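Major extracellular endoglucanase (Xanthomonas campestris pv. campestris, PDB 4TUF) hydrolyses internal beta-1,4-glucosidic linkages in cellulose, lichenin and cereal beta-D-glucans, the chain described here being its glycoside hydrolase family 5 catalytic domain. Local coordinates at residues F25-E28 and H32-H35; R40-M45 and L92-A97; E120-Y123 and T128-Q131; A161-W164 and A170-W173. All blocks are in the same frame, centred on the assembly; numbering follows the deposited sequence. Where two conformers were deposited one is given.

Contact 1: residues F25-E28 and H32-H35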
# COMPACT_ATOMS: atom_id res chain seq x y z
N PHE A 25 -6.89 1.84 -6.76
CA PHE A 25 -7.93 2.32 -5.85
C PHE A 25 -9.34 2.17 -6.41
O PHE A 25 -9.52 1.98 -7.61
CB PHE A 25 -7.69 3.80 -5.52
CG PHE A 25 -6.52 4.04 -4.63
CD1 PHE A 25 -5.24 4.04 -5.13
CD2 PHE A 25 -6.70 4.27 -3.27
CE1 PHE A 25 -4.16 4.26 -4.30
CE2 PHE A 25 -5.63 4.48 -2.44
CZ PHE A 25 -4.35 4.48 -2.96
N GLY A 26 -10.33 2.32 -5.53
CA GLY A 26 -11.72 2.29 -5.91
C GLY A 26 -12.55 1.53 -4.89
O GLY A 26 -13.58 2.02 -4.42
N PHE A 27 -12.09 0.33 -4.52
CA PHE A 27 -12.84 -0.55 -3.63
C PHE A 27 -12.97 0.01 -2.21
O PHE A 27 -13.69 -0.55 -1.39
CB PHE A 27 -12.20 -1.94 -3.58
CG PHE A 27 -12.49 -2.80 -4.79
CD1 PHE A 27 -13.75 -3.33 -4.99
CD2 PHE A 27 -11.49 -3.08 -5.71
CE1 PHE A 27 -14.01 -4.11 -6.10
CE2 PHE A 27 -11.75 -3.86 -6.81
CZ PHE A 27 -13.01 -4.38 -7.01
N GLU A 28 -12.26 1.10 -1.92
CA GLU A 28 -12.32 1.69 -0.59
C GLU A 28 -13.10 2.99 -0.62
O GLU A 28 -13.07 3.76 0.34
CB GLU A 28 -10.90 1.92 -0.03
CG GLU A 28 -10.22 3.21 -0.47
CD GLU A 28 -9.97 3.31 -1.97
OE1 GLU A 28 -10.09 2.28 -2.68
OE2 GLU A 28 -9.66 4.43 -2.44
N HIS A 32 -17.37 1.58 -4.32
CA HIS A 32 -17.15 0.18 -3.97
C HIS A 32 -16.79 -0.68 -5.18
O HIS A 32 -17.31 -1.78 -5.35
CB HIS A 32 -18.38 -0.39 -3.27
CG HIS A 32 -18.89 0.45 -2.14
ND1 HIS A 32 -20.04 1.20 -2.23
CD2 HIS A 32 -18.39 0.68 -0.91
CE1 HIS A 32 -20.24 1.85 -1.10
NE2 HIS A 32 -19.24 1.55 -0.28
N VAL A 33 -15.89 -0.18 -6.02
CA VAL A 33 -15.39 -0.92 -7.18
C VAL A 33 -14.16 -0.19 -7.67
O VAL A 33 -14.07 1.03 -7.52
CB VAL A 33 -16.47 -1.03 -8.30
CG1 VAL A 33 -16.83 0.34 -8.86
CG2 VAL A 33 -16.01 -1.97 -9.42
N MET A 34 -13.19 -0.91 -8.25
CA MET A 34 -12.00 -0.26 -8.79
C MET A 34 -12.40 0.81 -9.81
O MET A 34 -13.36 0.62 -10.55
CB MET A 34 -11.04 -1.28 -9.41
CG MET A 34 -11.54 -1.92 -10.68
SD MET A 34 -10.35 -3.06 -11.42
CE MET A 34 -9.09 -1.92 -11.96
N HIS A 35 -11.68 1.92 -9.81
CA HIS A 35 -12.03 3.09 -10.62
C HIS A 35 -11.76 2.91 -12.11
O HIS A 35 -10.94 2.09 -12.51
CB HIS A 35 -11.28 4.32 -10.12
CG HIS A 35 -11.91 4.99 -8.95
ND1 HIS A 35 -11.20 5.73 -8.03
CD2 HIS A 35 -13.20 5.04 -8.54
CE1 HIS A 35 -12.01 6.21 -7.11
NE2 HIS A 35 -13.24 5.80 -7.39

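Contact 2: residues R40-M45 and L92-A97. With 2HP (dihydrogenphosphate ion), chain E.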
# COMPACT_ATOMS: atom_id res chain seq x y z
N ARG A 40 -13.21 2.34 -19.09
CA ARG A 40 -12.48 1.16 -19.53
C ARG A 40 -13.16 -0.15 -19.13
O ARG A 40 -14.00 -0.18 -18.23
CB ARG A 40 -11.05 1.17 -18.96
CG ARG A 40 -10.24 2.41 -19.29
CD ARG A 40 -9.78 2.41 -20.74
NE ARG A 40 -9.06 1.19 -21.10
CZ ARG A 40 -7.81 0.91 -20.75
NH1 ARG A 40 -7.12 1.77 -20.01
NH2 ARG A 40 -7.25 -0.23 -21.13
N ASN A 41 -12.79 -1.23 -19.81
CA ASN A 41 -13.18 -2.58 -19.41
C ASN A 41 -12.19 -3.10 -18.37
O ASN A 41 -10.98 -3.04 -18.58
CB ASN A 41 -13.23 -3.51 -20.62
CG ASN A 41 -13.43 -4.96 -20.23
OD1 ASN A 41 -12.47 -5.72 -20.11
ND2 ASN A 41 -14.68 -5.35 -20.03
N TRP A 42 -12.71 -3.61 -17.26
CA TRP A 42 -11.87 -3.94 -16.11
C TRP A 42 -10.80 -4.98 -16.44
O TRP A 42 -9.66 -4.85 -16.03
CB TRP A 42 -12.74 -4.43 -14.94
CG TRP A 42 -13.38 -5.76 -15.18
CD1 TRP A 42 -14.51 -6.01 -15.92
CD2 TRP A 42 -12.94 -7.02 -14.70
NE1 TRP A 42 -14.79 -7.35 -15.91
CE2 TRP A 42 -13.84 -8.00 -15.17
CE3 TRP A 42 -11.86 -7.43 -13.90
CZ2 TRP A 42 -13.69 -9.35 -14.88
CZ3 TRP A 42 -11.72 -8.77 -13.61
CH2 TRP A 42 -12.63 -9.71 -14.10
N LYS A 43 -11.18 -6.00 -17.21
CA LYS A 43 -10.26 -7.06 -17.59
C LYS A 43 -9.16 -6.51 -18.51
O LYS A 43 -7.99 -6.87 -18.36
CB LYS A 43 -11.01 -8.20 -18.29
CG LYS A 43 -10.65 -9.59 -17.82
CD LYS A 43 -11.03 -10.63 -18.87
CE LYS A 43 -11.17 -12.03 -18.29
NZ LYS A 43 -12.43 -12.19 -17.50
N ASP A 44 -9.53 -5.65 -19.44
CA ASP A 44 -8.57 -5.07 -20.37
C ASP A 44 -7.60 -4.12 -19.67
O ASP A 44 -6.44 -4.02 -20.04
CB ASP A 44 -9.29 -4.34 -21.51
CG ASP A 44 -9.91 -5.30 -22.52
OD1 ASP A 44 -9.99 -6.51 -22.21
OD2 ASP A 44 -10.33 -4.84 -23.61
N MET A 45 -8.09 -3.42 -18.65
CA MET A 45 -7.24 -2.51 -17.89
C MET A 45 -6.21 -3.28 -17.06
O MET A 45 -5.09 -2.82 -16.86
CB MET A 45 -8.10 -1.61 -16.99
CG MET A 45 -7.35 -0.44 -16.40
SD MET A 45 -8.42 0.94 -15.96
CE MET A 45 -9.44 0.20 -14.70
N LEU A 92 -15.17 -7.76 -6.34
CA LEU A 92 -13.87 -7.95 -5.70
C LEU A 92 -13.41 -9.39 -5.91
O LEU A 92 -12.27 -9.63 -6.31
CB LEU A 92 -13.95 -7.61 -4.21
CG LEU A 92 -12.66 -7.71 -3.39
CD1 LEU A 92 -11.57 -6.82 -3.98
CD2 LEU A 92 -12.91 -7.34 -1.92
N ASP A 93 -14.31 -10.34 -5.66
CA ASP A 93 -14.02 -11.75 -5.88
C ASP A 93 -13.50 -11.98 -7.29
O ASP A 93 -12.48 -12.65 -7.49
CB ASP A 93 -15.27 -12.60 -5.64
CG ASP A 93 -15.62 -12.74 -4.17
OD1 ASP A 93 -14.85 -12.24 -3.31
OD2 ASP A 93 -16.67 -13.36 -3.87
N LYS A 94 -14.19 -11.40 -8.27
CA LYS A 94 -13.86 -11.58 -9.67
C LYS A 94 -12.54 -10.91 -10.07
O LYS A 94 -11.81 -11.41 -10.92
CB LYS A 94 -15.00 -11.06 -10.54
CG LYS A 94 -15.08 -11.68 -11.92
CD LYS A 94 -16.37 -11.29 -12.61
CE LYS A 94 -16.61 -12.14 -13.85
NZ LYS A 94 -16.82 -13.57 -13.48
N VAL A 95 -12.24 -9.76 -9.45
CA VAL A 95 -11.01 -9.04 -9.76
C VAL A 95 -9.78 -9.75 -9.21
O VAL A 95 -8.77 -9.90 -9.90
CB VAL A 95 -11.06 -7.59 -9.22
CG1 VAL A 95 -9.69 -6.94 -9.32
CG2 VAL A 95 -12.09 -6.77 -9.98
N ILE A 96 -9.86 -10.19 -7.96
CA ILE A 96 -8.78 -10.94 -7.33
C ILE A 96 -8.53 -12.25 -8.09
O ILE A 96 -7.38 -12.68 -8.25
CB ILE A 96 -9.09 -11.22 -5.85
CG1 ILE A 96 -8.89 -9.93 -5.04
CG2 ILE A 96 -8.19 -12.30 -5.29
CD1 ILE A 96 -9.60 -9.93 -3.72
N ALA A 97 -9.60 -12.86 -8.58
CA ALA A 97 -9.49 -14.08 -9.37
C ALA A 97 -8.78 -13.83 -10.69
O ALA A 97 -8.09 -14.71 -11.21
CB ALA A 97 -10.88 -14.69 -9.61
P 2HP E . -16.30 -13.70 -17.54
O1 2HP E . -16.31 -15.17 -17.89
O2 2HP E . -16.25 -12.87 -18.81
O3 2HP E . -17.55 -13.36 -16.76
O4 2HP E . -15.07 -13.40 -16.70

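Contact 3: residues E120-Y123 and T128-Q131. With 2HP (dihydrogenphosphate ion), chain G.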
# COMPACT_ATOMS: atom_id res chain seq x y z
N GLU A 120 -7.00 8.13 11.97
CA GLU A 120 -5.76 8.21 12.73
C GLU A 120 -5.44 6.88 13.39
O GLU A 120 -4.31 6.38 13.29
CB GLU A 120 -5.85 9.31 13.79
CG GLU A 120 -5.76 10.71 13.23
CD GLU A 120 -5.91 11.77 14.30
OE1 GLU A 120 -6.21 12.93 13.96
OE2 GLU A 120 -5.73 11.43 15.49
N LEU A 121 -6.43 6.30 14.04
CA LEU A 121 -6.26 5.03 14.74
C LEU A 121 -6.97 3.91 13.98
O LEU A 121 -7.64 4.15 12.98
CB LEU A 121 -6.81 5.13 16.16
CG LEU A 121 -6.32 6.33 16.97
CD1 LEU A 121 -7.01 6.40 18.31
CD2 LEU A 121 -4.82 6.24 17.15
N TRP A 122 -6.83 2.69 14.48
CA TRP A 122 -7.42 1.53 13.81
C TRP A 122 -8.92 1.43 14.11
O TRP A 122 -9.58 0.47 13.70
CB TRP A 122 -6.70 0.25 14.24
CG TRP A 122 -6.61 0.10 15.72
CD1 TRP A 122 -7.40 -0.68 16.52
CD2 TRP A 122 -5.69 0.76 16.60
NE1 TRP A 122 -7.03 -0.54 17.83
CE2 TRP A 122 -5.98 0.34 17.91
CE3 TRP A 122 -4.65 1.68 16.40
CZ2 TRP A 122 -5.27 0.79 19.01
CZ3 TRP A 122 -3.95 2.13 17.50
CH2 TRP A 122 -4.26 1.69 18.79
N TYR A 123 -9.45 2.42 14.82
CA TYR A 123 -10.86 2.42 15.21
C TYR A 123 -11.40 3.83 15.24
O TYR A 123 -10.64 4.79 15.37
CB TYR A 123 -11.04 1.78 16.58
CG TYR A 123 -10.36 2.51 17.73
CD1 TYR A 123 -9.02 2.27 18.04
CD2 TYR A 123 -11.05 3.43 18.51
CE1 TYR A 123 -8.40 2.93 19.09
CE2 TYR A 123 -10.44 4.09 19.56
CZ TYR A 123 -9.12 3.83 19.84
OH TYR A 123 -8.52 4.49 20.89
N THR A 128 -15.36 -0.24 15.58
CA THR A 128 -14.59 -0.70 16.74
C THR A 128 -13.38 -1.53 16.35
O THR A 128 -13.29 -2.00 15.22
CB THR A 128 -15.46 -1.54 17.68
OG1 THR A 128 -15.70 -2.82 17.07
CG2 THR A 128 -16.78 -0.85 17.95
N GLU A 129 -12.46 -1.74 17.28
CA GLU A 129 -11.32 -2.60 17.02
C GLU A 129 -11.77 -4.03 16.73
O GLU A 129 -11.21 -4.71 15.88
CB GLU A 129 -10.33 -2.58 18.18
CG GLU A 129 -9.38 -3.77 18.21
CD GLU A 129 -8.36 -3.69 19.33
OE1 GLU A 129 -7.88 -2.57 19.62
OE2 GLU A 129 -8.05 -4.75 19.92
N ALA A 130 -12.81 -4.47 17.44
CA ALA A 130 -13.41 -5.78 17.18
C ALA A 130 -13.86 -5.92 15.72
O ALA A 130 -13.59 -6.93 15.07
CB ALA A 130 -14.57 -6.01 18.11
N GLN A 131 -14.54 -4.89 15.21
CA GLN A 131 -14.96 -4.89 13.81
C GLN A 131 -13.75 -4.91 12.89
O GLN A 131 -13.74 -5.61 11.87
CB GLN A 131 -15.84 -3.68 13.49
CG GLN A 131 -17.17 -3.66 14.20
CD GLN A 131 -17.99 -2.43 13.88
OE1 GLN A 131 -17.92 -1.42 14.57
NE2 GLN A 131 -18.77 -2.51 12.81
P 2HP G . -18.49 -5.41 10.29
O1 2HP G . -17.76 -6.73 10.37
O2 2HP G . -17.50 -4.30 10.00
O3 2HP G . -19.50 -5.45 9.16
O4 2HP G . -19.21 -5.15 11.60

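Contact 4: residues A161-W164 and A170-W173. With 2HP (dihydrogenphosphate ion), chain H.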
# COMPACT_ATOMS: atom_id res chain seq x y z
N ALA A 161 -3.00 10.70 16.48
CA ALA A 161 -2.96 10.25 17.86
C ALA A 161 -2.25 8.90 17.99
O ALA A 161 -1.88 8.49 19.09
CB ALA A 161 -4.36 10.17 18.43
N ALA A 162 -2.05 8.22 16.86
CA ALA A 162 -1.38 6.93 16.86
C ALA A 162 0.00 7.02 17.48
O ALA A 162 0.76 7.94 17.19
CB ALA A 162 -1.29 6.38 15.43
N THR A 163 0.32 6.09 18.37
CA THR A 163 1.65 6.04 18.95
C THR A 163 2.23 4.63 18.84
O THR A 163 1.62 3.75 18.24
CB THR A 163 1.64 6.48 20.43
OG1 THR A 163 0.78 5.62 21.18
CG2 THR A 163 1.16 7.92 20.57
N TRP A 164 3.41 4.44 19.41
CA TRP A 164 4.13 3.18 19.29
C TRP A 164 5.02 3.00 20.51
O TRP A 164 5.98 3.76 20.71
CB TRP A 164 4.95 3.18 18.00
CG TRP A 164 5.66 1.90 17.66
CD1 TRP A 164 6.41 1.13 18.49
CD2 TRP A 164 5.71 1.27 16.38
NE1 TRP A 164 6.92 0.05 17.82
CE2 TRP A 164 6.50 0.11 16.52
CE3 TRP A 164 5.16 1.56 15.13
CZ2 TRP A 164 6.75 -0.75 15.45
CZ3 TRP A 164 5.41 0.70 14.08
CH2 TRP A 164 6.20 -0.44 14.25
N ALA A 170 -4.78 2.73 24.14
CA ALA A 170 -5.75 3.40 23.29
C ALA A 170 -5.14 3.94 22.01
O ALA A 170 -5.87 4.25 21.07
CB ALA A 170 -6.41 4.54 24.06
N THR A 171 -3.82 4.04 21.96
CA THR A 171 -3.16 4.70 20.84
C THR A 171 -1.96 3.94 20.26
O THR A 171 -1.45 4.30 19.20
CB THR A 171 -2.67 6.11 21.24
OG1 THR A 171 -1.76 6.01 22.34
CG2 THR A 171 -3.84 7.00 21.64
N ASP A 172 -1.49 2.91 20.96
CA ASP A 172 -0.30 2.19 20.51
C ASP A 172 -0.57 1.31 19.29
O ASP A 172 -1.11 0.21 19.41
CB ASP A 172 0.27 1.34 21.65
CG ASP A 172 1.17 2.13 22.58
OD1 ASP A 172 1.53 3.29 22.24
OD2 ASP A 172 1.54 1.60 23.65
N TRP A 173 -0.17 1.80 18.13
CA TRP A 173 -0.34 1.08 16.87
C TRP A 173 0.40 -0.26 16.85
O TRP A 173 -0.08 -1.22 16.24
CB TRP A 173 0.14 1.94 15.70
CG TRP A 173 0.30 1.20 14.41
CD1 TRP A 173 1.41 1.16 13.63
CD2 TRP A 173 -0.69 0.39 13.75
NE1 TRP A 173 1.19 0.37 12.52
CE2 TRP A 173 -0.09 -0.11 12.58
CE3 TRP A 173 -2.01 0.04 14.04
CZ2 TRP A 173 -0.77 -0.95 11.69
CZ3 TRP A 173 -2.69 -0.80 13.16
CH2 TRP A 173 -2.07 -1.28 12.00
P 2HP H . 0.22 -1.44 25.85
O1 2HP H . -0.74 -2.59 25.67
O2 2HP H . 1.65 -1.95 25.82
O3 2HP H . 0.03 -0.44 24.73
O4 2HP H . -0.06 -0.77 27.18

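Contact 1: residues F25-E28 and H32-H35
Phe25 O is approached by two successive residues of 32-35. His35 N donates a nearly straight hydrogen bond of 3.1 Å to Phe25 O, lying in the carbonyl plane and on a lone pair, while Met34 CA brings a longer CA-H...O contact of 3.5 Å to Phe25 O. The next peptide is held from within its own segment: Gly26 N donates to the syn lone pair of Glu28 OE1 at 2.9 Å, the Glu28 side chain curling back to reach it. Gly26 adopts phi 139° and psi -49°, a conformation natural to glycine, and its bare CA sits squarely over the face of the His35 imidazole, 3.9 Å from Gly26 CA to the ring centroid. Phe27 covers the other end. Its CG stands anti to the carbonyl carbon (chi1 -77°), which lays one ring face along the backbone of Val33 and Met34; Met34 N lies above the centre of that face, and Phe27 CE2 meets Met34 CB at 3.7 Å. Helix 88-102 also packs on this ring, through Leu92 and Val95. Both segments belong to the loop that leaves strand 16-23 at the catalytic mouth of the TIM barrel. There, in one of two deposited conformers, the Phe25 side chain comes to about 4 Å, nearest atoms, from that of Glu278, the nucleophile by similarity. With Phe25 O and Gly26 N both bonded, the His35 face over Gly26 CA and the Phe27 face over the Val33-Met34 backbone, these contacts probably fix the backbone course of this part of the loop.

Contact 2: residues R40-M45 and L92-A97
Two neighbouring outer helices of the barrel, 42-51 and 88-102, meet where the Trp42 indole reaches across to Lys94 and Val95. The far end of the six-membered ring does the touching: Trp42 CH2 lies 3.8 Å from Lys94 CG, and the lysine chain crosses the indole at about a right angle. Beside it Trp42 CE3 meets Val95 CG2 at 4.0 Å, the two side chains sliding past each other in opposite directions. The Trp42 CG position between its backbone N and carbonyl carbon (chi1 68°) carries the ring over to the second helix, and Trp42 NE1 is hydrogen-bonded to Asp82. In the (beta/alpha)8 fold these are the helices that follow strands 16-23 and 56-61, so the contact joins consecutive beta-alpha units on the outer wall. Helix 42-51 begins here, with Asn41 as N-cap: Asn41 OD1 accepts from Asp44 N at 3.0 Å. Beyond the indole, the two lysines converge on a dihydrogenphosphate ion in a pocket completed by Asp82. Lys43 NZ comes within 3.0 Å of phosphate O4, whereas Lys94 comes near with CE and NZ alike, Lys94 CE 3.3 Å and Lys94 NZ 3.4 Å from phosphate O3. Both chains run largely extended and bend at the last torsion, and the anion lies near both lysine ends.

Contact 3: residues E120-Y123 and T128-Q131
The backbones of 120-123 and 128-131 approach at Tyr123 and Thr128, whose CA atoms are 5.1 Å apart, just where the long loop after strand 105-110 turns into helix 129-143 of the barrel. A capping box opens that helix. Thr128, the N-cap residue, accepts from Gln131 N through its OG1 at 3.0 Å, and Thr128 N in return donates to Gln131 OE1, also at 3.0 Å; side chains thus take up the amide of the N-cap residue and that of Gln131 in the first turn. Across the contact the main polar link is Trp122 NE1 to Glu129 OE1, a hydrogen bond of 2.8 Å. The oxygen sits at the edge of the indole, a little tilted from its plane, and is met on its anti side, well out of the carboxylate plane (32°); ring and carboxylate planes stand 49° apart. Glu129 CG is anti to the backbone N (chi1 160°) and the chain beyond it is extended, which makes it run alongside the indole, with Glu129 CB and CG near Trp122 CD1 and NE1. The other oxygen, Glu129 OE2, forms a salt bridge with Arg179 of helix 173-187, so the carboxylate ties the loop tryptophan to the next helix and would probably stay ionised. Trp122 packs further on Trp132, Trp173 and Ala176. Tyr123 adds a lighter touch, its CB 3.9 Å from Glu129 N. On the outer side, Gln131 shares a dihydrogenphosphate pocket with Arg67, Tyr127 and Asp135, and Gln131 NE2 donates to phosphate O4 at 2.9 Å.

Contact 4: residues A161-W164 and A170-W173
Thr163 OG1 is gripped twice by 170-173: it donates to Asp172 OD1 at 2.7 Å and accepts from Thr171 OG1 at 2.8 Å. The hydroxyl stands between the backbone N and the carbonyl carbon of its own residue (chi1 59°), and it meets Asp172 OD1 on the anti side, somewhat out of the carboxylate plane. Beside these side-chain bonds the backbones form a single beta bridge centred on Thr163 and Asp172: Thr163 N donates almost straight to Thr171 O at 2.7 Å, and Trp173 N to Thr163 O at 2.6 Å. Next to it the two indoles come together obliquely, Trp164 CZ3 lying 4.1 Å from Trp173 CD1. A second shell fixes the polar ends. Thr166 OG1 bonds to Asp172 OD1, Asn168 ND2 to Thr171 OG1, while Trp164 NE1 and Trp173 NE1 are anchored on the carbonyls of Thr222 and Glu196. Outward, Asp172 helps line a dihydrogenphosphate pocket with Gly167, Asn168, Ala169 and Lys175, its OD2 lying 2.8 Å from phosphate O3. Inward, the Trp173 side chain is about 9 Å from that of Glu157, the proton donor by similarity. The bridge closes off residues 164-171, the latter part of the loop between strand 149-153 and helix 173-187, the fourth beta-alpha loop of a family 5 TIM barrel, which also carries Glu157 just after the strand.

The contacts follow one another in series along a single (beta/alpha)8 catalytic domain. Contacts 1 and 2 form one cluster on the first two beta-alpha units, centres about 11 Å apart, joined where Met34 CE meets Met45 CE and Phe27 rests on helix 88-102. Contacts 3 and 4 form the other, centres also about 11 Å apart, in the loops after strands 105-110 and 149-153 and the helix starts that follow; Tyr123 OH probably bonds to Ala170 O, and Glu120 OE2 to Ala161 N. Contacts 2 and 4 lie about 36 Å apart between centres, on opposite sides of the chain's centre. Contacts 1, 3 and 4 shape loops on the catalytic side, whereas contact 2 packs the helical wall.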